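Long-range contact in UDP-N-acetylglucosamine 4-epimerase (Bacillus cereus, PDB 3M2P), which probably interconverts UDP-N-acetylglucosamine and UDP-N-acetylgalactosamine by inverting the configuration at C4 of the sugar: residues Q215-A229 / Y264-T278. Numbering follows the deposited sequence.
Sequences QEKVSGTFNIGSGDA and YMDSSKAKELLDFST
The hydroxyl of Ser-267 joins the start of helix 268-273 to the end of strand 220-224: its OG accepts the backbone N-H of Gly-225 at 2.9 Å, with an N-H...O angle of 145°, and gives a weak bond to Asn-223 O. Gly-225 has no side chain, and the CE methyl of selenomethionine Met-265 lies against its backbone N and CA, while SE of Met-265 rests on CB and CG of Asn-223. Nearer the start of the strand, Lys-269 NZ donates a hydrogen bond to Thr-221 O, 2.8 Å away and slightly out of the carbonyl plane. Its CG is anti to the backbone N (chi1 -166°), which carries the aliphatic chain past the Phe-222 side chain, the two crossing at about a right angle, with CD against CD2, before the bend at chi3 turns the ammonium to the carbonyl. Leu-274 CD1 sits over one face of the Phe-222 ring, toward its rim, 3.9 Å from the centroid in a CH-pi contact. Further along, Ile-224 CD1 packs on Ala-270 CB, and its CG2 lies 3.5 Å from Phe-276 CE2; Leu-200 and Ser-208 also touch this isoleucine. Water joins the segments at two points, from Gln-215 NE2 to Leu-274 O and from Ser-226 O to Thr-278 OG1. Gly-220, Phe-222 and Ile-224 make the parallel backbone bonds to strand 154-164, and the short helix crosses strand 220-224 at -110°, with 7.0 Å between axes. The arrangement is that of a helix packed over a parallel strand at the border of the Rossmann-type sheet of this epimerase family.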
loop_
_atom_site.group_PDB
_atom_site.type_symbol
_atom_site.label_atom_id
_atom_site.label_comp_id
_atom_site.label_asym_id
_atom_site.label_seq_id
_atom_site.Cartn_x
_atom_site.Cartn_y
_atom_site.Cartn_z
ATOM N N GLN A 215 0.969 24.552 7.294
ATOM C CA GLN A 215 2.284 24.332 6.703
ATOM C C GLN A 215 2.146 24.115 5.201
ATOM O O GLN A 215 2.411 23.026 4.692
ATOM C CB GLN A 215 2.997 23.145 7.349
ATOM C CG GLN A 215 2.970 23.148 8.866
ATOM C CD GLN A 215 3.594 24.382 9.473
ATOM O OE1 GLN A 215 4.564 24.923 8.951
ATOM N NE2 GLN A 215 3.044 24.829 10.589
ATOM N N GLU A 216 1.757 25.173 4.496
ATOM C CA GLU A 216 1.366 25.056 3.106
ATOM C C GLU A 216 2.450 24.537 2.165
ATOM O O GLU A 216 2.151 24.053 1.072
ATOM C CB GLU A 216 0.793 26.373 2.609
ATOM C CG GLU A 216 1.753 27.516 2.583
ATOM C CD GLU A 216 1.039 28.823 2.287
ATOM O OE1 GLU A 216 -0.207 28.861 2.452
ATOM O OE2 GLU A 216 1.710 29.804 1.891
ATOM N N LYS A 217 3.704 24.624 2.582
ATOM C CA LYS A 217 4.796 24.128 1.748
ATOM C C LYS A 217 5.386 22.826 2.276
ATOM O O LYS A 217 6.275 22.245 1.648
ATOM C CB LYS A 217 5.890 25.184 1.594
ATOM C CG LYS A 217 5.755 26.050 0.358
ATOM C CD LYS A 217 4.607 27.034 0.467
ATOM C CE LYS A 217 4.611 28.010 -0.708
ATOM N NZ LYS A 217 3.869 29.277 -0.396
ATOM N N VAL A 218 4.894 22.376 3.429
ATOM C CA VAL A 218 5.302 21.093 3.996
ATOM C C VAL A 218 4.709 19.937 3.185
ATOM O O VAL A 218 3.559 20.000 2.736
ATOM C CB VAL A 218 4.890 20.964 5.492
ATOM C CG1 VAL A 218 4.845 19.511 5.927
ATOM C CG2 VAL A 218 5.847 21.720 6.372
ATOM N N SER A 219 5.504 18.895 2.977
ATOM C CA SER A 219 4.999 17.684 2.367
ATOM C C SER A 219 5.645 16.511 3.068
ATOM O O SER A 219 6.870 16.478 3.218
ATOM C CB SER A 219 5.272 17.654 0.856
ATOM O OG SER A 219 6.623 17.342 0.544
ATOM N N GLY A 220 4.813 15.571 3.512
ATOM C CA GLY A 220 5.262 14.371 4.197
ATOM C C GLY A 220 4.150 13.486 4.769
ATOM O O GLY A 220 2.994 13.536 4.349
ATOM N N THR A 221 4.507 12.665 5.749
ATOM C CA THR A 221 3.534 11.777 6.369
ATOM C C THR A 221 3.535 11.801 7.914
ATOM O O THR A 221 4.567 11.612 8.560
ATOM C CB THR A 221 3.685 10.377 5.801
ATOM O OG1 THR A 221 3.449 10.458 4.394
ATOM C CG2 THR A 221 2.676 9.429 6.417
ATOM N N PHE A 222 2.363 12.045 8.489
ATOM C CA PHE A 222 2.248 12.212 9.925
ATOM C C PHE A 222 1.182 11.309 10.579
ATOM O O PHE A 222 0.081 11.168 10.050
ATOM C CB PHE A 222 1.933 13.669 10.238
ATOM C CG PHE A 222 2.775 14.651 9.477
ATOM C CD1 PHE A 222 2.371 15.116 8.241
ATOM C CD2 PHE A 222 3.953 15.134 10.012
ATOM C CE1 PHE A 222 3.127 16.021 7.557
ATOM C CE2 PHE A 222 4.722 16.044 9.320
ATOM C CZ PHE A 222 4.309 16.489 8.102
ATOM N N ASN A 223 1.511 10.707 11.726
ATOM C CA ASN A 223 0.514 10.018 12.536
ATOM C C ASN A 223 -0.300 11.075 13.253
ATOM O O ASN A 223 0.266 11.951 13.904
ATOM C CB ASN A 223 1.165 9.127 13.598
ATOM C CG ASN A 223 1.947 7.978 13.013
ATOM O OD1 ASN A 223 2.781 7.373 13.690
ATOM N ND2 ASN A 223 1.689 7.664 11.759
ATOM N N ILE A 224 -1.619 11.010 13.144
ATOM C CA ILE A 224 -2.460 11.869 13.967
ATOM C C ILE A 224 -3.235 11.037 14.987
ATOM O O ILE A 224 -4.394 10.683 14.768
ATOM C CB ILE A 224 -3.439 12.738 13.144
ATOM C CG1 ILE A 224 -2.716 13.478 12.012
ATOM C CG2 ILE A 224 -4.146 13.719 14.062
ATOM C CD1 ILE A 224 -1.778 14.585 12.464
ATOM N N GLY A 225 -2.576 10.719 16.101
ATOM C CA GLY A 225 -3.203 10.013 17.204
ATOM C C GLY A 225 -3.634 10.945 18.322
ATOM O O GLY A 225 -3.343 12.139 18.297
ATOM N N SER A 226 -4.317 10.392 19.320
ATOM C CA SER A 226 -4.888 11.192 20.402
ATOM C C SER A 226 -4.102 11.123 21.706
ATOM O O SER A 226 -4.034 12.111 22.442
ATOM C CB SER A 226 -6.325 10.765 20.669
ATOM O OG SER A 226 -6.387 9.363 20.862
ATOM N N GLY A 227 -3.515 9.973 22.011
ATOM C CA GLY A 227 -2.939 9.802 23.333
ATOM C C GLY A 227 -2.449 8.410 23.686
ATOM O O GLY A 227 -1.234 8.181 23.596
ATOM N N ASP A 228 -3.308 7.465 24.100
ATOM C CA ASP A 228 -4.768 7.519 24.309
ATOM C C ASP A 228 -5.365 6.213 23.748
ATOM O O ASP A 228 -6.494 6.182 23.227
ATOM C CB ASP A 228 -5.464 8.748 23.720
ATOM C CG ASP A 228 -6.856 8.989 24.321
ATOM O OD1 ASP A 228 -7.069 10.036 24.980
ATOM O OD2 ASP A 228 -7.745 8.131 24.139
ATOM N N ALA A 229 -4.584 5.136 23.865
ATOM C CA ALA A 229 -5.017 3.800 23.463
ATOM C C ALA A 229 -5.799 3.110 24.576
ATOM O O ALA A 229 -5.285 2.922 25.678
ATOM C CB ALA A 229 -3.817 2.962 23.077
ATOM N N TYR A 264 -2.066 1.574 18.151
ATOM C CA TYR A 264 -1.899 2.948 18.590
ATOM C C TYR A 264 -0.604 3.495 18.042
ATOM O O TYR A 264 0.253 2.735 17.603
ATOM C CB TYR A 264 -1.927 3.064 20.115
ATOM C CG TYR A 264 -1.055 2.077 20.872
ATOM C CD1 TYR A 264 -1.581 0.875 21.331
ATOM C CD2 TYR A 264 0.279 2.358 21.154
ATOM C CE1 TYR A 264 -0.808 -0.025 22.030
ATOM C CE2 TYR A 264 1.066 1.456 21.852
ATOM C CZ TYR A 264 0.511 0.267 22.297
ATOM O OH TYR A 264 1.259 -0.645 23.011
HETATM N N MSE A 265 -0.455 4.812 18.069
HETATM C CA MSE A 265 0.702 5.440 17.451
HETATM C C MSE A 265 1.394 6.442 18.337
HETATM O O MSE A 265 0.795 7.064 19.207
HETATM C CB MSE A 265 0.308 6.170 16.169
HETATM C CG MSE A 265 -0.279 5.300 15.096
HETATM SE SE MSE A 265 -1.184 6.389 13.765
HETATM C CE MSE A 265 -2.363 7.406 14.963
ATOM N N ASP A 266 2.671 6.612 18.041
ATOM C CA ASP A 266 3.491 7.687 18.548
ATOM C C ASP A 266 3.269 8.908 17.650
ATOM O O ASP A 266 3.549 8.864 16.451
ATOM C CB ASP A 266 4.935 7.212 18.482
ATOM C CG ASP A 266 5.912 8.280 18.829
ATOM O OD1 ASP A 266 5.464 9.404 19.112
ATOM O OD2 ASP A 266 7.131 7.991 18.812
ATOM N N SER A 267 2.742 9.993 18.205
ATOM C CA SER A 267 2.456 11.172 17.383
ATOM C C SER A 267 3.407 12.354 17.619
ATOM O O SER A 267 3.049 13.513 17.373
ATOM C CB SER A 267 1.004 11.611 17.561
ATOM O OG SER A 267 0.123 10.601 17.119
ATOM N N SER A 268 4.612 12.048 18.096
ATOM C CA SER A 268 5.666 13.037 18.247
ATOM C C SER A 268 5.733 13.962 17.031
ATOM O O SER A 268 5.467 15.158 17.138
ATOM C CB SER A 268 7.019 12.345 18.408
ATOM O OG SER A 268 7.011 11.433 19.485
ATOM N N LYS A 269 6.088 13.398 15.876
ATOM C CA LYS A 269 6.289 14.183 14.665
ATOM C C LYS A 269 5.199 15.228 14.446
ATOM O O LYS A 269 5.496 16.382 14.179
ATOM C CB LYS A 269 6.399 13.282 13.437
ATOM C CG LYS A 269 6.948 14.001 12.225
ATOM C CD LYS A 269 6.543 13.343 10.915
ATOM C CE LYS A 269 7.589 12.381 10.392
ATOM N NZ LYS A 269 7.349 12.082 8.959
ATOM N N ALA A 270 3.939 14.834 14.562
ATOM C CA ALA A 270 2.850 15.784 14.392
ATOM C C ALA A 270 2.953 16.905 15.421
ATOM O O ALA A 270 2.625 18.053 15.141
ATOM C CB ALA A 270 1.505 15.083 14.503
ATOM N N LYS A 271 3.417 16.563 16.615
ATOM C CA LYS A 271 3.470 17.512 17.722
ATOM C C LYS A 271 4.510 18.630 17.509
ATOM O O LYS A 271 4.246 19.796 17.811
ATOM C CB LYS A 271 3.735 16.747 19.019
ATOM C CG LYS A 271 3.658 17.556 20.294
ATOM C CD LYS A 271 3.275 16.647 21.460
ATOM C CE LYS A 271 3.942 17.091 22.747
ATOM N NZ LYS A 271 3.839 18.564 22.949
ATOM N N GLU A 272 5.680 18.277 16.975
ATOM C CA GLU A 272 6.739 19.255 16.749
ATOM C C GLU A 272 6.652 20.016 15.412
ATOM O O GLU A 272 6.736 21.248 15.403
ATOM C CB GLU A 272 8.109 18.600 16.888
ATOM C CG GLU A 272 9.259 19.609 16.923
ATOM C CD GLU A 272 10.516 19.062 16.280
ATOM O OE1 GLU A 272 10.383 18.088 15.495
ATOM O OE2 GLU A 272 11.620 19.597 16.556
ATOM N N LEU A 273 6.495 19.299 14.296
ATOM C CA LEU A 273 6.376 19.948 12.983
ATOM C C LEU A 273 5.032 20.621 12.743
ATOM O O LEU A 273 4.975 21.737 12.226
ATOM C CB LEU A 273 6.665 18.989 11.827
ATOM C CG LEU A 273 8.119 18.554 11.660
ATOM C CD1 LEU A 273 9.018 19.298 12.645
ATOM C CD2 LEU A 273 8.250 17.067 11.869
ATOM N N LEU A 274 3.947 19.950 13.106
ATOM C CA LEU A 274 2.627 20.537 12.910
ATOM C C LEU A 274 2.168 21.337 14.128
ATOM O O LEU A 274 1.070 21.899 14.121
ATOM C CB LEU A 274 1.597 19.464 12.538
ATOM C CG LEU A 274 1.315 19.229 11.049
ATOM C CD1 LEU A 274 2.588 19.094 10.217
ATOM C CD2 LEU A 274 0.428 18.024 10.865
ATOM N N ASP A 275 3.016 21.411 15.154
ATOM C CA ASP A 275 2.643 22.033 16.428
ATOM C C ASP A 275 1.233 21.577 16.804
ATOM O O ASP A 275 0.384 22.392 17.152
ATOM C CB ASP A 275 2.692 23.577 16.361
ATOM C CG ASP A 275 4.009 24.128 15.768
ATOM O OD1 ASP A 275 5.102 23.873 16.343
ATOM O OD2 ASP A 275 3.940 24.843 14.734
ATOM N N PHE A 276 0.976 20.274 16.706
ATOM C CA PHE A 276 -0.380 19.755 16.899
ATOM C C PHE A 276 -0.576 18.911 18.163
ATOM O O PHE A 276 0.213 18.014 18.464
ATOM C CB PHE A 276 -0.862 18.951 15.683
ATOM C CG PHE A 276 -2.100 18.142 15.966
ATOM C CD1 PHE A 276 -3.349 18.749 16.006
ATOM C CD2 PHE A 276 -2.016 16.782 16.239
ATOM C CE1 PHE A 276 -4.489 18.015 16.289
ATOM C CE2 PHE A 276 -3.157 16.042 16.519
ATOM C CZ PHE A 276 -4.392 16.663 16.546
ATOM N N SER A 277 -1.649 19.187 18.889
ATOM C CA SER A 277 -2.017 18.333 19.993
ATOM C C SER A 277 -3.536 18.325 20.090
ATOM O O SER A 277 -4.188 19.267 19.648
ATOM C CB SER A 277 -1.377 18.830 21.287
ATOM O OG SER A 277 -1.798 20.155 21.590
ATOM N N THR A 278 -4.097 17.260 20.651
ATOM C CA THR A 278 -5.545 17.112 20.737
ATOM C C THR A 278 -6.139 18.004 21.813
ATOM O O THR A 278 -5.566 18.138 22.896
ATOM C CB THR A 278 -5.928 15.674 21.099
ATOM O OG1 THR A 278 -5.159 15.244 22.238
ATOM C CG2 THR A 278 -5.675 14.750 19.927
HETATM O O HOH W 1 0.637 24.337 12.445
HETATM O O HOH W 2 -5.324 13.611 24.233
#